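Local coordinates for pumilio homolog 23 (Arabidopsis thaliana, PDB 5WZJ), which binds a specific 18S rRNA sequence through pumilio repeats that pack into a superhelix, and probably regulates translation and mRNA stability, at residues N138-D141 with M142-N145; V225-Y228 with S229-L233; N284-S287 with H288-V292. All coordinates share one frame; numbering follows the deposited sequence.

Contact 1 (N138-D141 with M142-N145); sequences NPLD and MMCN
Leu140 and Met143 run side by side and point the same way, one turn apart on the short helix 140-144 of Pumilio repeat 3. Their meeting is apolar: Leu140 CD2 lies alongside Met143 SD at 4.0 Å. Pro139 adds a looser touch, its CB 4.3 Å from the same Met143 SD, and the sulfur is thus touched on neighbouring sides by a ring carbon and a leucine methyl. The bend at the last torsion of Met143 (chi3 69°) turns its CE away from these two neighbours. The chain also passes close by a carbonyl on its way out, Met143 CG being 3.2 Å from Pro139 O.

That carbonyl also accepts a helical bond, from Met143 N to Pro139 O at 3.0 Å, with the donor nearly in line with C=O (163°). One residue on, Cys144 N reaches Leu140 O at 3.2 Å, tilted 29° from the carbonyl plane. Ahead of these bonds a water bridges the turn, donating to Asn138 O at 2.6 Å and accepting from Met142 N at 2.9 Å.

Met142 leaves in another direction, its extended chain packing on Val151 and Leu152 of helix 146-160. Leu140 and Met143 instead face Leu223 of helix 217-223, and Met143 also reaches Leu212 of helix 202-213. Asn145 is the N-cap of the following helix, 146-160, its OD1 accepting from Gly148 N and more weakly from Tyr147 N.

The chemistry is thus divided: thioethers and aliphatic groups join the short helix to its neighbours mainly by apolar packing, while two helical bonds and one bridging water tie up Asn138 O, Pro139 O and Leu140 O.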
ATOM      1  N   ASN A 138       9.723 -19.636 -23.668  1.00 21.50           N
ATOM      2  CA  ASN A 138       9.185 -18.576 -24.529  1.00 15.98           C
ATOM      3  C   ASN A 138       8.326 -17.608 -23.715  1.00 13.02           C
ATOM      4  O   ASN A 138       7.090 -17.703 -23.770  1.00 15.61           O
ATOM      5  CB  ASN A 138       8.337 -19.171 -25.665  1.00 14.21           C
ATOM      6  CG  ASN A 138       7.867 -18.109 -26.656  1.00 15.68           C
ATOM      7  OD1 ASN A 138       8.668 -17.300 -27.138  1.00 18.49           O
ATOM      8  ND2 ASN A 138       6.566 -18.086 -26.941  1.00 12.09           N
ATOM      9  N   PRO A 139       8.927 -16.656 -22.961  1.00 13.85           N
ATOM     10  CA  PRO A 139       8.155 -15.938 -21.932  1.00 14.45           C
ATOM     11  C   PRO A 139       7.595 -14.576 -22.310  1.00 16.45           C
ATOM     12  O   PRO A 139       6.731 -14.059 -21.591  1.00 16.67           O
ATOM     13  CB  PRO A 139       9.176 -15.778 -20.802  1.00 15.06           C
ATOM     14  CG  PRO A 139      10.492 -15.545 -21.565  1.00 17.74           C
ATOM     15  CD  PRO A 139      10.390 -16.484 -22.778  1.00 11.20           C
ATOM     16  N   LEU A 140       8.061 -13.968 -23.404  1.00 12.14           N
ATOM     17  CA  LEU A 140       7.881 -12.527 -23.556  1.00 12.12           C
ATOM     18  C   LEU A 140       6.440 -12.143 -23.899  1.00 15.28           C
ATOM     19  O   LEU A 140       5.940 -11.125 -23.413  1.00 14.33           O
ATOM     20  CB  LEU A 140       8.860 -11.987 -24.602  1.00 15.31           C
ATOM     21  CG  LEU A 140      10.350 -12.067 -24.219  1.00 17.24           C
ATOM     22  CD1 LEU A 140      11.218 -11.492 -25.335  1.00 17.94           C
ATOM     23  CD2 LEU A 140      10.630 -11.327 -22.896  1.00 14.19           C
ATOM     24  N   ASP A 141       5.758 -12.907 -24.753  1.00 11.87           N
ATOM     25  CA  ASP A 141       4.364 -12.556 -25.017  1.00 13.35           C
ATOM     26  C   ASP A 141       3.475 -12.819 -23.795  1.00 13.19           C
ATOM     27  O   ASP A 141       2.542 -12.049 -23.534  1.00 13.91           O
ATOM     28  CB  ASP A 141       3.872 -13.293 -26.267  1.00 17.19           C
ATOM     29  CG  ASP A 141       4.680 -12.910 -27.492  1.00 20.52           C
ATOM     30  OD1 ASP A 141       4.549 -11.755 -27.932  1.00 19.28           O
ATOM     31  OD2 ASP A 141       5.485 -13.734 -27.980  1.00 21.01           O
ATOM     32  N   MET A 142       3.784 -13.847 -22.999  1.00 16.41           N
ATOM     33  CA  MET A 142       3.017 -14.080 -21.773  1.00 15.71           C
ATOM     34  C   MET A 142       3.193 -12.932 -20.776  1.00 13.25           C
ATOM     35  O   MET A 142       2.229 -12.517 -20.118  1.00 14.82           O
ATOM     36  CB  MET A 142       3.442 -15.408 -21.144  1.00 13.63           C
ATOM     37  CG  MET A 142       2.555 -15.853 -19.986  1.00 15.32           C
ATOM     38  SD  MET A 142       3.187 -17.375 -19.247  1.00 20.60           S
ATOM     39  CE  MET A 142       2.073 -17.596 -17.861  1.00 25.12           C
ATOM     40  N   MET A 143       4.418 -12.419 -20.642  1.00 12.24           N
ATOM     41  CA  MET A 143       4.672 -11.310 -19.730  1.00 14.24           C
ATOM     42  C   MET A 143       3.870 -10.085 -20.120  1.00 19.56           C
ATOM     43  O   MET A 143       3.366  -9.368 -19.254  1.00 16.18           O
ATOM     44  CB  MET A 143       6.161 -10.954 -19.720  1.00 15.50           C
ATOM     45  CG  MET A 143       7.055 -12.045 -19.155  1.00 19.23           C
ATOM     46  SD  MET A 143       8.828 -11.699 -19.347  1.00 17.95           S
ATOM     47  CE  MET A 143       9.053 -10.320 -18.234  1.00 12.49           C
ATOM     48  N   CYS A 144       3.748  -9.825 -21.421  1.00 16.84           N
ATOM     49  CA  CYS A 144       3.057  -8.646 -21.925  1.00 17.43           C
ATOM     50  C   CYS A 144       1.562  -8.857 -22.098  1.00 18.83           C
ATOM     51  O   CYS A 144       0.856  -7.911 -22.451  1.00 16.58           O
ATOM     52  CB  CYS A 144       3.676  -8.216 -23.258  1.00 17.35           C
ATOM     53  SG  CYS A 144       5.388  -7.702 -23.051  1.00 17.59           S
ATOM     54  N   ASN A 145       1.063 -10.059 -21.835  1.00 15.01           N
ATOM     55  CA  ASN A 145      -0.337 -10.388 -22.082  1.00 15.10           C
ATOM     56  C   ASN A 145      -1.166  -9.998 -20.863  1.00 16.48           C
ATOM     57  O   ASN A 145      -0.773 -10.285 -19.731  1.00 16.65           O
ATOM     58  CB  ASN A 145      -0.467 -11.887 -22.371  1.00 14.16           C
ATOM     59  CG  ASN A 145      -1.897 -12.311 -22.609  1.00 19.85           C
ATOM     60  OD1 ASN A 145      -2.600 -12.734 -21.684  1.00 18.34           O
ATOM     61  ND2 ASN A 145      -2.339 -12.191 -23.849  1.00 18.81           N
TER
HETATM   62  O   HOH W   1       5.210 -16.053 -24.313  1.00 13.66           O

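Contact 2 (V225-Y228 with S229-L233); sequences VDQY and SSLVL. With nucleotides of chain B.
The first turn of helix 227-239, the RNA-facing helix of Pumilio repeat 4, begins with an N-cap in which Asp226 reaches over to Ser229. Asp226 OD1 accepts from Ser229 N at 3.0 Å, met on its anti side and 15° out of the carboxylate plane; a second, weak bond comes from Tyr228 N. With CG anti to the backbone N (chi1 180°), OD1 is carried forward to the amides of the first turn. Ser230 N closes the turn on Asp226 O at 2.9 Å.

Along the RNA face, Gln227 and Leu231 lie side by side, Gln227 CG being 3.9 Å from Leu231 CD1. Tyr228 flanks Leu231 with its CD1 4.1 Å from that same methyl. Leu231 is inserted between two bases of chain B: CD2 lies 3.4 Å from A8 N1 and CD1 3.5 Å from C9 N3, each over the face of its base. The extended Gln227 chain carries its amide to the backbone sugars, where OE1 accepts from A8 O2' at 2.5 Å while NE2 stands 2.9 Å from C9 O4'. An alanine here would remove that amide and is likely to leave the A8 ribose hydroxyl without its protein acceptor. C9 O2 approaches the Tyr228 ring at its edge.

The turn is held between neighbouring helices: Tyr228 and Val232 pack on helix 146-160, Ser229 on Met143 and Cys144 of helix 140-144, and Ser230 on Leu289 of helix 284-296, with Ser230 OG hydrogen-bonded to Ser285 O.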
ATOM      1  N   VAL A 225       8.404  -0.461 -20.649  1.00 15.75           N
ATOM      2  CA  VAL A 225       7.294   0.453 -20.903  1.00 18.26           C
ATOM      3  C   VAL A 225       6.018  -0.293 -21.263  1.00 21.55           C
ATOM      4  O   VAL A 225       5.007   0.330 -21.603  1.00 19.59           O
ATOM      5  CB  VAL A 225       7.647   1.494 -21.988  1.00 19.06           C
ATOM      6  CG1 VAL A 225       8.818   2.381 -21.525  1.00 20.38           C
ATOM      7  CG2 VAL A 225       7.987   0.807 -23.309  1.00 20.82           C
ATOM      8  N   ASP A 226       6.026  -1.610 -21.192  1.00 16.76           N
ATOM      9  CA  ASP A 226       4.791  -2.356 -21.365  1.00 20.60           C
ATOM     10  C   ASP A 226       4.154  -2.528 -19.997  1.00 18.01           C
ATOM     11  O   ASP A 226       4.801  -3.014 -19.065  1.00 16.13           O
ATOM     12  CB  ASP A 226       5.042  -3.717 -22.012  1.00 18.23           C
ATOM     13  CG  ASP A 226       3.770  -4.509 -22.189  1.00 21.93           C
ATOM     14  OD1 ASP A 226       3.309  -5.142 -21.209  1.00 19.23           O
ATOM     15  OD2 ASP A 226       3.233  -4.498 -23.312  1.00 19.42           O
ATOM     16  N   GLN A 227       2.892  -2.121 -19.878  1.00 14.56           N
ATOM     17  CA  GLN A 227       2.232  -2.154 -18.578  1.00 23.37           C
ATOM     18  C   GLN A 227       2.271  -3.546 -17.964  1.00 18.21           C
ATOM     19  O   GLN A 227       2.532  -3.700 -16.764  1.00 13.82           O
ATOM     20  CB  GLN A 227       0.786  -1.678 -18.715  1.00 18.49           C
ATOM     21  CG  GLN A 227      -0.055  -2.017 -17.523  1.00 25.34           C
ATOM     22  CD  GLN A 227      -1.393  -1.312 -17.567  1.00 30.44           C
ATOM     23  OE1 GLN A 227      -1.462  -0.105 -17.777  1.00 30.68           O
ATOM     24  NE2 GLN A 227      -2.456  -2.060 -17.382  1.00 36.31           N
ATOM     25  N   TYR A 228       2.018  -4.572 -18.769  1.00 13.01           N
ATOM     26  CA  TYR A 228       1.857  -5.895 -18.189  1.00 13.21           C
ATOM     27  C   TYR A 228       3.201  -6.532 -17.841  1.00 16.34           C
ATOM     28  O   TYR A 228       3.324  -7.187 -16.803  1.00 17.21           O
ATOM     29  CB  TYR A 228       1.001  -6.750 -19.129  1.00 13.09           C
ATOM     30  CG  TYR A 228      -0.448  -6.302 -19.025  1.00 18.54           C
ATOM     31  CD1 TYR A 228      -1.129  -6.434 -17.826  1.00 16.70           C
ATOM     32  CD2 TYR A 228      -1.111  -5.692 -20.098  1.00 21.11           C
ATOM     33  CE1 TYR A 228      -2.447  -6.012 -17.695  1.00 25.42           C
ATOM     34  CE2 TYR A 228      -2.438  -5.250 -19.973  1.00 20.42           C
ATOM     35  CZ  TYR A 228      -3.093  -5.421 -18.762  1.00 26.90           C
ATOM     36  OH  TYR A 228      -4.395  -5.016 -18.593  1.00 35.68           O
ATOM     37  N   SER A 229       4.234  -6.337 -18.657  1.00 13.32           N
ATOM     38  CA  SER A 229       5.535  -6.868 -18.243  1.00  7.80           C
ATOM     39  C   SER A 229       6.100  -6.059 -17.076  1.00 13.36           C
ATOM     40  O   SER A 229       6.767  -6.619 -16.194  1.00 13.98           O
ATOM     41  CB  SER A 229       6.521  -6.881 -19.425  1.00  6.99           C
ATOM     42  OG  SER A 229       6.625  -5.584 -20.001  1.00 15.34           O
ATOM     43  N   SER A 230       5.839  -4.747 -17.039  1.00 11.27           N
ATOM     44  CA  SER A 230       6.297  -3.955 -15.901  1.00 14.54           C
ATOM     45  C   SER A 230       5.688  -4.477 -14.603  1.00 14.50           C
ATOM     46  O   SER A 230       6.388  -4.636 -13.595  1.00 15.48           O
ATOM     47  CB  SER A 230       5.953  -2.482 -16.117  1.00 15.99           C
ATOM     48  OG  SER A 230       6.169  -1.735 -14.939  1.00 18.82           O
ATOM     49  N   LEU A 231       4.389  -4.800 -14.635  1.00 14.80           N
ATOM     50  CA  LEU A 231       3.703  -5.364 -13.476  1.00 15.55           C
ATOM     51  C   LEU A 231       4.322  -6.691 -13.032  1.00 16.12           C
ATOM     52  O   LEU A 231       4.468  -6.941 -11.829  1.00 14.94           O
ATOM     53  CB  LEU A 231       2.215  -5.544 -13.798  1.00 12.02           C
ATOM     54  CG  LEU A 231       1.398  -4.250 -13.726  1.00 13.65           C
ATOM     55  CD1 LEU A 231       0.075  -4.397 -14.489  1.00 11.80           C
ATOM     56  CD2 LEU A 231       1.150  -3.919 -12.262  1.00 12.64           C
ATOM     57  N   VAL A 232       4.656  -7.563 -13.985  1.00 14.19           N
ATOM     58  CA  VAL A 232       5.341  -8.812 -13.654  1.00 10.55           C
ATOM     59  C   VAL A 232       6.667  -8.519 -12.959  1.00 12.74           C
ATOM     60  O   VAL A 232       6.978  -9.089 -11.905  1.00 15.41           O
ATOM     61  CB  VAL A 232       5.548  -9.661 -14.923  1.00 11.06           C
ATOM     62  CG1 VAL A 232       6.421 -10.890 -14.604  1.00 12.63           C
ATOM     63  CG2 VAL A 232       4.187 -10.098 -15.516  1.00  8.13           C
ATOM     64  N   LEU A 233       7.466  -7.622 -13.535  1.00 12.27           N
ATOM     65  CA  LEU A 233       8.782  -7.341 -12.968  1.00 15.42           C
ATOM     66  C   LEU A 233       8.680  -6.648 -11.608  1.00 14.57           C
ATOM     67  O   LEU A 233       9.536  -6.865 -10.744  1.00 13.37           O
ATOM     68  CB  LEU A 233       9.605  -6.497 -13.939  1.00 14.38           C
ATOM     69  CG  LEU A 233      10.012  -7.200 -15.246  1.00 20.19           C
ATOM     70  CD1 LEU A 233      10.780  -6.247 -16.140  1.00 19.37           C
ATOM     71  CD2 LEU A 233      10.842  -8.414 -14.966  1.00 23.67           C
TER
ATOM     72  P     A B   8      -4.446   6.603 -14.456  1.00 28.48           P
ATOM     73  OP1   A B   8      -5.189   6.493 -15.735  1.00 29.81           O
ATOM     74  OP2   A B   8      -5.178   6.800 -13.190  1.00 30.04           O
ATOM     75  O5'   A B   8      -3.552   5.313 -14.242  1.00 28.47           O
ATOM     76  C5'   A B   8      -4.130   4.091 -13.847  1.00 37.36           C
ATOM     77  C4'   A B   8      -3.743   3.029 -14.830  1.00 38.77           C
ATOM     78  O4'   A B   8      -2.320   2.758 -14.717  1.00 25.30           O
ATOM     79  C3'   A B   8      -4.425   1.683 -14.650  1.00 37.83           C
ATOM     80  O3'   A B   8      -5.675   1.660 -15.335  1.00 46.17           O
ATOM     81  C2'   A B   8      -3.419   0.725 -15.250  1.00 35.60           C
ATOM     82  O2'   A B   8      -3.554   0.790 -16.664  1.00 24.90           O
ATOM     83  C1'   A B   8      -2.084   1.385 -14.858  1.00 26.85           C
ATOM     84  N9    A B   8      -1.495   0.906 -13.584  1.00 22.12           N
ATOM     85  C8    A B   8      -1.983   0.948 -12.292  1.00 20.42           C
ATOM     86  N7    A B   8      -1.152   0.454 -11.393  1.00 22.40           N
ATOM     87  C5    A B   8      -0.033   0.087 -12.122  1.00 19.43           C
ATOM     88  C6    A B   8       1.211  -0.482 -11.775  1.00 18.03           C
ATOM     89  N6    A B   8       1.594  -0.832 -10.542  1.00 15.32           N
ATOM     90  N1    A B   8       2.092  -0.704 -12.780  1.00 17.09           N
ATOM     91  C2    A B   8       1.768  -0.380 -14.040  1.00 18.60           C
ATOM     92  N3    A B   8       0.635   0.153 -14.484  1.00 14.55           N
ATOM     93  C4    A B   8      -0.226   0.377 -13.465  1.00 17.82           C
ATOM     94  P     C B   9      -6.930   0.807 -14.783  1.00 40.39           P
ATOM     95  OP1   C B   9      -8.108   1.171 -15.609  1.00 40.21           O
ATOM     96  OP2   C B   9      -7.014   0.905 -13.302  1.00 33.19           O
ATOM     97  O5'   C B   9      -6.526  -0.712 -15.084  1.00 34.78           O
ATOM     98  C5'   C B   9      -6.306  -1.197 -16.405  1.00 25.20           C
ATOM     99  C4'   C B   9      -5.958  -2.666 -16.362  1.00 24.19           C
ATOM    100  O4'   C B   9      -4.696  -2.845 -15.690  1.00 24.02           O
ATOM    101  C3'   C B   9      -6.962  -3.547 -15.615  1.00 23.32           C
ATOM    102  O3'   C B   9      -7.811  -4.177 -16.556  1.00 24.40           O
ATOM    103  C2'   C B   9      -6.117  -4.562 -14.826  1.00 38.53           C
ATOM    104  O2'   C B   9      -6.234  -5.872 -15.373  1.00 55.60           O
ATOM    105  C1'   C B   9      -4.674  -4.060 -15.000  1.00 21.89           C
ATOM    106  N1    C B   9      -3.958  -3.879 -13.721  1.00 20.16           N
ATOM    107  C2    C B   9      -3.202  -4.964 -13.301  1.00 19.29           C
ATOM    108  O2    C B   9      -3.200  -5.969 -14.039  1.00 19.11           O
ATOM    109  N3    C B   9      -2.508  -4.878 -12.135  1.00 21.15           N
ATOM    110  C4    C B   9      -2.572  -3.766 -11.405  1.00 19.19           C
ATOM    111  N4    C B   9      -1.885  -3.718 -10.259  1.00 21.00           N
ATOM    112  C5    C B   9      -3.349  -2.635 -11.824  1.00 20.72           C
ATOM    113  C6    C B   9      -4.025  -2.730 -12.979  1.00 19.78           C
TER

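Contact 3 (N284-S287 with H288-V292); sequences NSFS and HLVEV. With nucleotides of chain B.
Asn284 O is gripped twice by one residue a turn later: His288 ND1 donates to it at 2.9 Å, and His288 N adds a weak backbone bond at 3.4 Å. The imidazole reaches back because its CG stands beside the backbone N (chi1 -83°), and the ND1 bond fixes the ring's rotation. The Asn284 amide meets this ring at its edge, the two planes standing 81° apart.

Held in this way, the His288 ring is sandwiched between bases of chain B, with A8 C6 over one face and G7 C2 over the other. Glu291 OE1 takes two donors from the guanine, G7 N1 at 2.7 Å and G7 N2 at 2.8 Å, while OE2 is engaged by a salt bridge to Arg181. Ser287 OG accepts from G7 N2 at 3.0 Å. Asn284 OD1 grips the same nucleotide's ribose, accepting from G7 O2' at 2.6 Å.

On the protein side, Val290 CG2 sits 3.5 Å from the Phe286 ring centroid, only 13° off the normal, a CH-pi contact over the face.

Serine and glutamate four residues apart reading a guanine's Watson-Crick edge, with a flat side chain inserted between bases, is the classic guanine-recognition arrangement of a PUF repeat, here in Pumilio repeat 5.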
ATOM      1  N   ASN A 284       4.252   5.865 -17.898  1.00 17.41           N
ATOM      2  CA  ASN A 284       3.477   5.368 -16.762  1.00 21.52           C
ATOM      3  C   ASN A 284       3.927   3.973 -16.333  1.00 21.82           C
ATOM      4  O   ASN A 284       4.005   3.687 -15.134  1.00 20.62           O
ATOM      5  CB  ASN A 284       1.983   5.351 -17.061  1.00 26.43           C
ATOM      6  CG  ASN A 284       1.181   4.795 -15.884  1.00 39.08           C
ATOM      7  OD1 ASN A 284       1.093   5.430 -14.833  1.00 43.12           O
ATOM      8  ND2 ASN A 284       0.642   3.587 -16.039  1.00 42.10           N
ATOM      9  N   SER A 285       4.224   3.090 -17.291  1.00 17.11           N
ATOM     10  CA  SER A 285       4.626   1.733 -16.926  1.00 18.44           C
ATOM     11  C   SER A 285       6.012   1.704 -16.279  1.00 19.82           C
ATOM     12  O   SER A 285       6.224   1.010 -15.277  1.00 17.39           O
ATOM     13  CB  SER A 285       4.587   0.829 -18.153  1.00 18.35           C
ATOM     14  OG  SER A 285       3.251   0.710 -18.613  1.00 24.69           O
ATOM     15  N   PHE A 286       6.983   2.417 -16.861  1.00 12.38           N
ATOM     16  CA  PHE A 286       8.346   2.379 -16.320  1.00 15.52           C
ATOM     17  C   PHE A 286       8.428   3.080 -14.970  1.00 15.32           C
ATOM     18  O   PHE A 286       9.189   2.657 -14.084  1.00 17.28           O
ATOM     19  CB  PHE A 286       9.317   3.018 -17.317  1.00 11.91           C
ATOM     20  CG  PHE A 286      10.767   2.824 -16.980  1.00 12.61           C
ATOM     21  CD1 PHE A 286      11.271   1.560 -16.685  1.00 12.87           C
ATOM     22  CD2 PHE A 286      11.636   3.900 -16.984  1.00 13.65           C
ATOM     23  CE1 PHE A 286      12.625   1.386 -16.387  1.00 10.39           C
ATOM     24  CE2 PHE A 286      12.994   3.734 -16.690  1.00 18.41           C
ATOM     25  CZ  PHE A 286      13.487   2.469 -16.398  1.00 11.07           C
ATOM     26  N   SER A 287       7.687   4.179 -14.805  1.00 16.62           N
ATOM     27  CA  SER A 287       7.734   4.890 -13.528  1.00 18.34           C
ATOM     28  C   SER A 287       7.300   3.978 -12.391  1.00 13.34           C
ATOM     29  O   SER A 287       7.958   3.928 -11.342  1.00 18.14           O
ATOM     30  CB  SER A 287       6.875   6.158 -13.578  1.00 17.01           C
ATOM     31  OG  SER A 287       5.512   5.853 -13.820  1.00 17.91           O
ATOM     32  N   HIS A 288       6.226   3.205 -12.592  1.00 13.25           N
ATOM     33  CA  HIS A 288       5.832   2.233 -11.568  1.00 11.46           C
ATOM     34  C   HIS A 288       6.944   1.224 -11.295  1.00 18.27           C
ATOM     35  O   HIS A 288       7.173   0.831 -10.141  1.00 15.32           O
ATOM     36  CB  HIS A 288       4.560   1.496 -11.989  1.00 14.71           C
ATOM     37  CG  HIS A 288       3.297   2.237 -11.698  1.00 19.20           C
ATOM     38  ND1 HIS A 288       2.601   2.936 -12.662  1.00 21.29           N
ATOM     39  CD2 HIS A 288       2.590   2.368 -10.552  1.00 12.71           C
ATOM     40  CE1 HIS A 288       1.512   3.458 -12.122  1.00 12.84           C
ATOM     41  NE2 HIS A 288       1.486   3.133 -10.843  1.00 15.89           N
ATOM     42  N   LEU A 289       7.630   0.766 -12.348  1.00 13.68           N
ATOM     43  CA  LEU A 289       8.728  -0.185 -12.155  1.00 12.39           C
ATOM     44  C   LEU A 289       9.868   0.440 -11.350  1.00 15.32           C
ATOM     45  O   LEU A 289      10.426  -0.195 -10.448  1.00 16.73           O
ATOM     46  CB  LEU A 289       9.251  -0.675 -13.511  1.00 10.26           C
ATOM     47  CG  LEU A 289      10.379  -1.726 -13.504  1.00 14.40           C
ATOM     48  CD1 LEU A 289      10.041  -2.897 -12.580  1.00 10.10           C
ATOM     49  CD2 LEU A 289      10.609  -2.251 -14.914  1.00 13.13           C
ATOM     50  N   VAL A 290      10.256   1.673 -11.687  1.00 14.12           N
ATOM     51  CA  VAL A 290      11.396   2.276 -10.999  1.00 14.45           C
ATOM     52  C   VAL A 290      11.057   2.588  -9.533  1.00 16.78           C
ATOM     53  O   VAL A 290      11.940   2.537  -8.666  1.00 14.02           O
ATOM     54  CB  VAL A 290      11.883   3.524 -11.757  1.00 16.23           C
ATOM     55  CG1 VAL A 290      13.074   4.165 -11.030  1.00 13.04           C
ATOM     56  CG2 VAL A 290      12.284   3.152 -13.193  1.00 17.50           C
ATOM     57  N   GLU A 291       9.792   2.905  -9.228  1.00 15.26           N
ATOM     58  CA  GLU A 291       9.373   3.015  -7.829  1.00 22.98           C
ATOM     59  C   GLU A 291       9.777   1.775  -7.049  1.00 20.21           C
ATOM     60  O   GLU A 291      10.321   1.867  -5.946  1.00 15.99           O
ATOM     61  CB  GLU A 291       7.858   3.197  -7.713  1.00 16.29           C
ATOM     62  CG  GLU A 291       7.294   4.542  -8.140  1.00 18.75           C
ATOM     63  CD  GLU A 291       5.798   4.574  -7.898  1.00 19.79           C
ATOM     64  OE1 GLU A 291       5.019   4.623  -8.874  1.00 18.77           O
ATOM     65  OE2 GLU A 291       5.406   4.473  -6.717  1.00 22.13           O
ATOM     66  N   VAL A 292       9.519   0.600  -7.619  1.00 13.30           N
ATOM     67  CA  VAL A 292       9.804  -0.636  -6.903  1.00 11.17           C
ATOM     68  C   VAL A 292      11.307  -0.882  -6.833  1.00 14.70           C
ATOM     69  O   VAL A 292      11.831  -1.298  -5.794  1.00 19.12           O
ATOM     70  CB  VAL A 292       9.054  -1.815  -7.547  1.00 11.97           C
ATOM     71  CG1 VAL A 292       9.431  -3.114  -6.841  1.00 13.48           C
ATOM     72  CG2 VAL A 292       7.541  -1.588  -7.438  1.00 15.42           C
TER
ATOM     73  P     G B   7      -4.888  10.809 -11.119  1.00 31.54           P
ATOM     74  OP1   G B   7      -5.757  11.486 -12.108  1.00 30.37           O
ATOM     75  OP2   G B   7      -5.380   9.848 -10.107  1.00 28.87           O
ATOM     76  O5'   G B   7      -3.796   9.960 -11.914  1.00 26.09           O
ATOM     77  C5'   G B   7      -3.144  10.498 -13.049  1.00 27.71           C
ATOM     78  C4'   G B   7      -2.091   9.552 -13.572  1.00 28.28           C
ATOM     79  O4'   G B   7      -0.906   9.593 -12.734  1.00 27.27           O
ATOM     80  C3'   G B   7      -2.467   8.082 -13.583  1.00 29.80           C
ATOM     81  O3'   G B   7      -3.335   7.750 -14.649  1.00 30.95           O
ATOM     82  C2'   G B   7      -1.102   7.406 -13.650  1.00 25.62           C
ATOM     83  O2'   G B   7      -0.589   7.460 -14.970  1.00 29.34           O
ATOM     84  C1'   G B   7      -0.260   8.337 -12.765  1.00 25.89           C
ATOM     85  N9    G B   7      -0.167   7.810 -11.395  1.00 24.50           N
ATOM     86  C8    G B   7      -1.136   7.841 -10.419  1.00 20.54           C
ATOM     87  N7    G B   7      -0.758   7.245  -9.327  1.00 21.72           N
ATOM     88  C5    G B   7       0.522   6.782  -9.596  1.00 22.32           C
ATOM     89  C6    G B   7       1.435   6.057  -8.787  1.00 22.21           C
ATOM     90  O6    G B   7       1.274   5.673  -7.628  1.00 19.09           O
ATOM     91  N1    G B   7       2.635   5.793  -9.438  1.00 21.36           N
ATOM     92  C2    G B   7       2.904   6.172 -10.729  1.00 23.11           C
ATOM     93  N2    G B   7       4.108   5.822 -11.206  1.00 22.61           N
ATOM     94  N3    G B   7       2.058   6.845 -11.499  1.00 25.17           N
ATOM     95  C4    G B   7       0.898   7.115 -10.875  1.00 26.67           C
ATOM     96  P     A B   8      -4.446   6.603 -14.456  1.00 28.48           P
ATOM     97  OP1   A B   8      -5.189   6.493 -15.735  1.00 29.81           O
ATOM     98  OP2   A B   8      -5.178   6.800 -13.190  1.00 30.04           O
ATOM     99  O5'   A B   8      -3.552   5.313 -14.242  1.00 28.47           O
ATOM    100  C5'   A B   8      -4.130   4.091 -13.847  1.00 37.36           C
ATOM    101  C4'   A B   8      -3.743   3.029 -14.830  1.00 38.77           C
ATOM    102  O4'   A B   8      -2.320   2.758 -14.717  1.00 25.30           O
ATOM    103  C3'   A B   8      -4.425   1.683 -14.650  1.00 37.83           C
ATOM    104  O3'   A B   8      -5.675   1.660 -15.335  1.00 46.17           O
ATOM    105  C2'   A B   8      -3.419   0.725 -15.250  1.00 35.60           C
ATOM    106  O2'   A B   8      -3.554   0.790 -16.664  1.00 24.90           O
ATOM    107  C1'   A B   8      -2.084   1.385 -14.858  1.00 26.85           C
ATOM    108  N9    A B   8      -1.495   0.906 -13.584  1.00 22.12           N
ATOM    109  C8    A B   8      -1.983   0.948 -12.292  1.00 20.42           C
ATOM    110  N7    A B   8      -1.152   0.454 -11.393  1.00 22.40           N
ATOM    111  C5    A B   8      -0.033   0.087 -12.122  1.00 19.43           C
ATOM    112  C6    A B   8       1.211  -0.482 -11.775  1.00 18.03           C
ATOM    113  N6    A B   8       1.594  -0.832 -10.542  1.00 15.32           N
ATOM    114  N1    A B   8       2.092  -0.704 -12.780  1.00 17.09           N
ATOM    115  C2    A B   8       1.768  -0.380 -14.040  1.00 18.60           C
ATOM    116  N3    A B   8       0.635   0.153 -14.484  1.00 14.55           N
ATOM    117  C4    A B   8      -0.226   0.377 -13.465  1.00 17.82           C
TER

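The three contacts follow one another along the chain, in Pumilio repeats 3, 4 and 5, and along the curved array. Contacts 1 and 2 have centres about 10 Å apart and touch by packing, with Cys144 O 3.5 Å from Tyr228 CB. The centres of contacts 2 and 3 are about 9 Å apart, and there Gln227 CA packs 3.0 Å from Ser285 OG. Contacts 1 and 3 do not meet; their nearest atoms are about 9 Å apart. The RNA connects the last two directly, since A8 lies between Leu231 of contact 2 and His288 of contact 3, whereas contact 1 stays about 8 Å from the nucleic acid at its nearest atom.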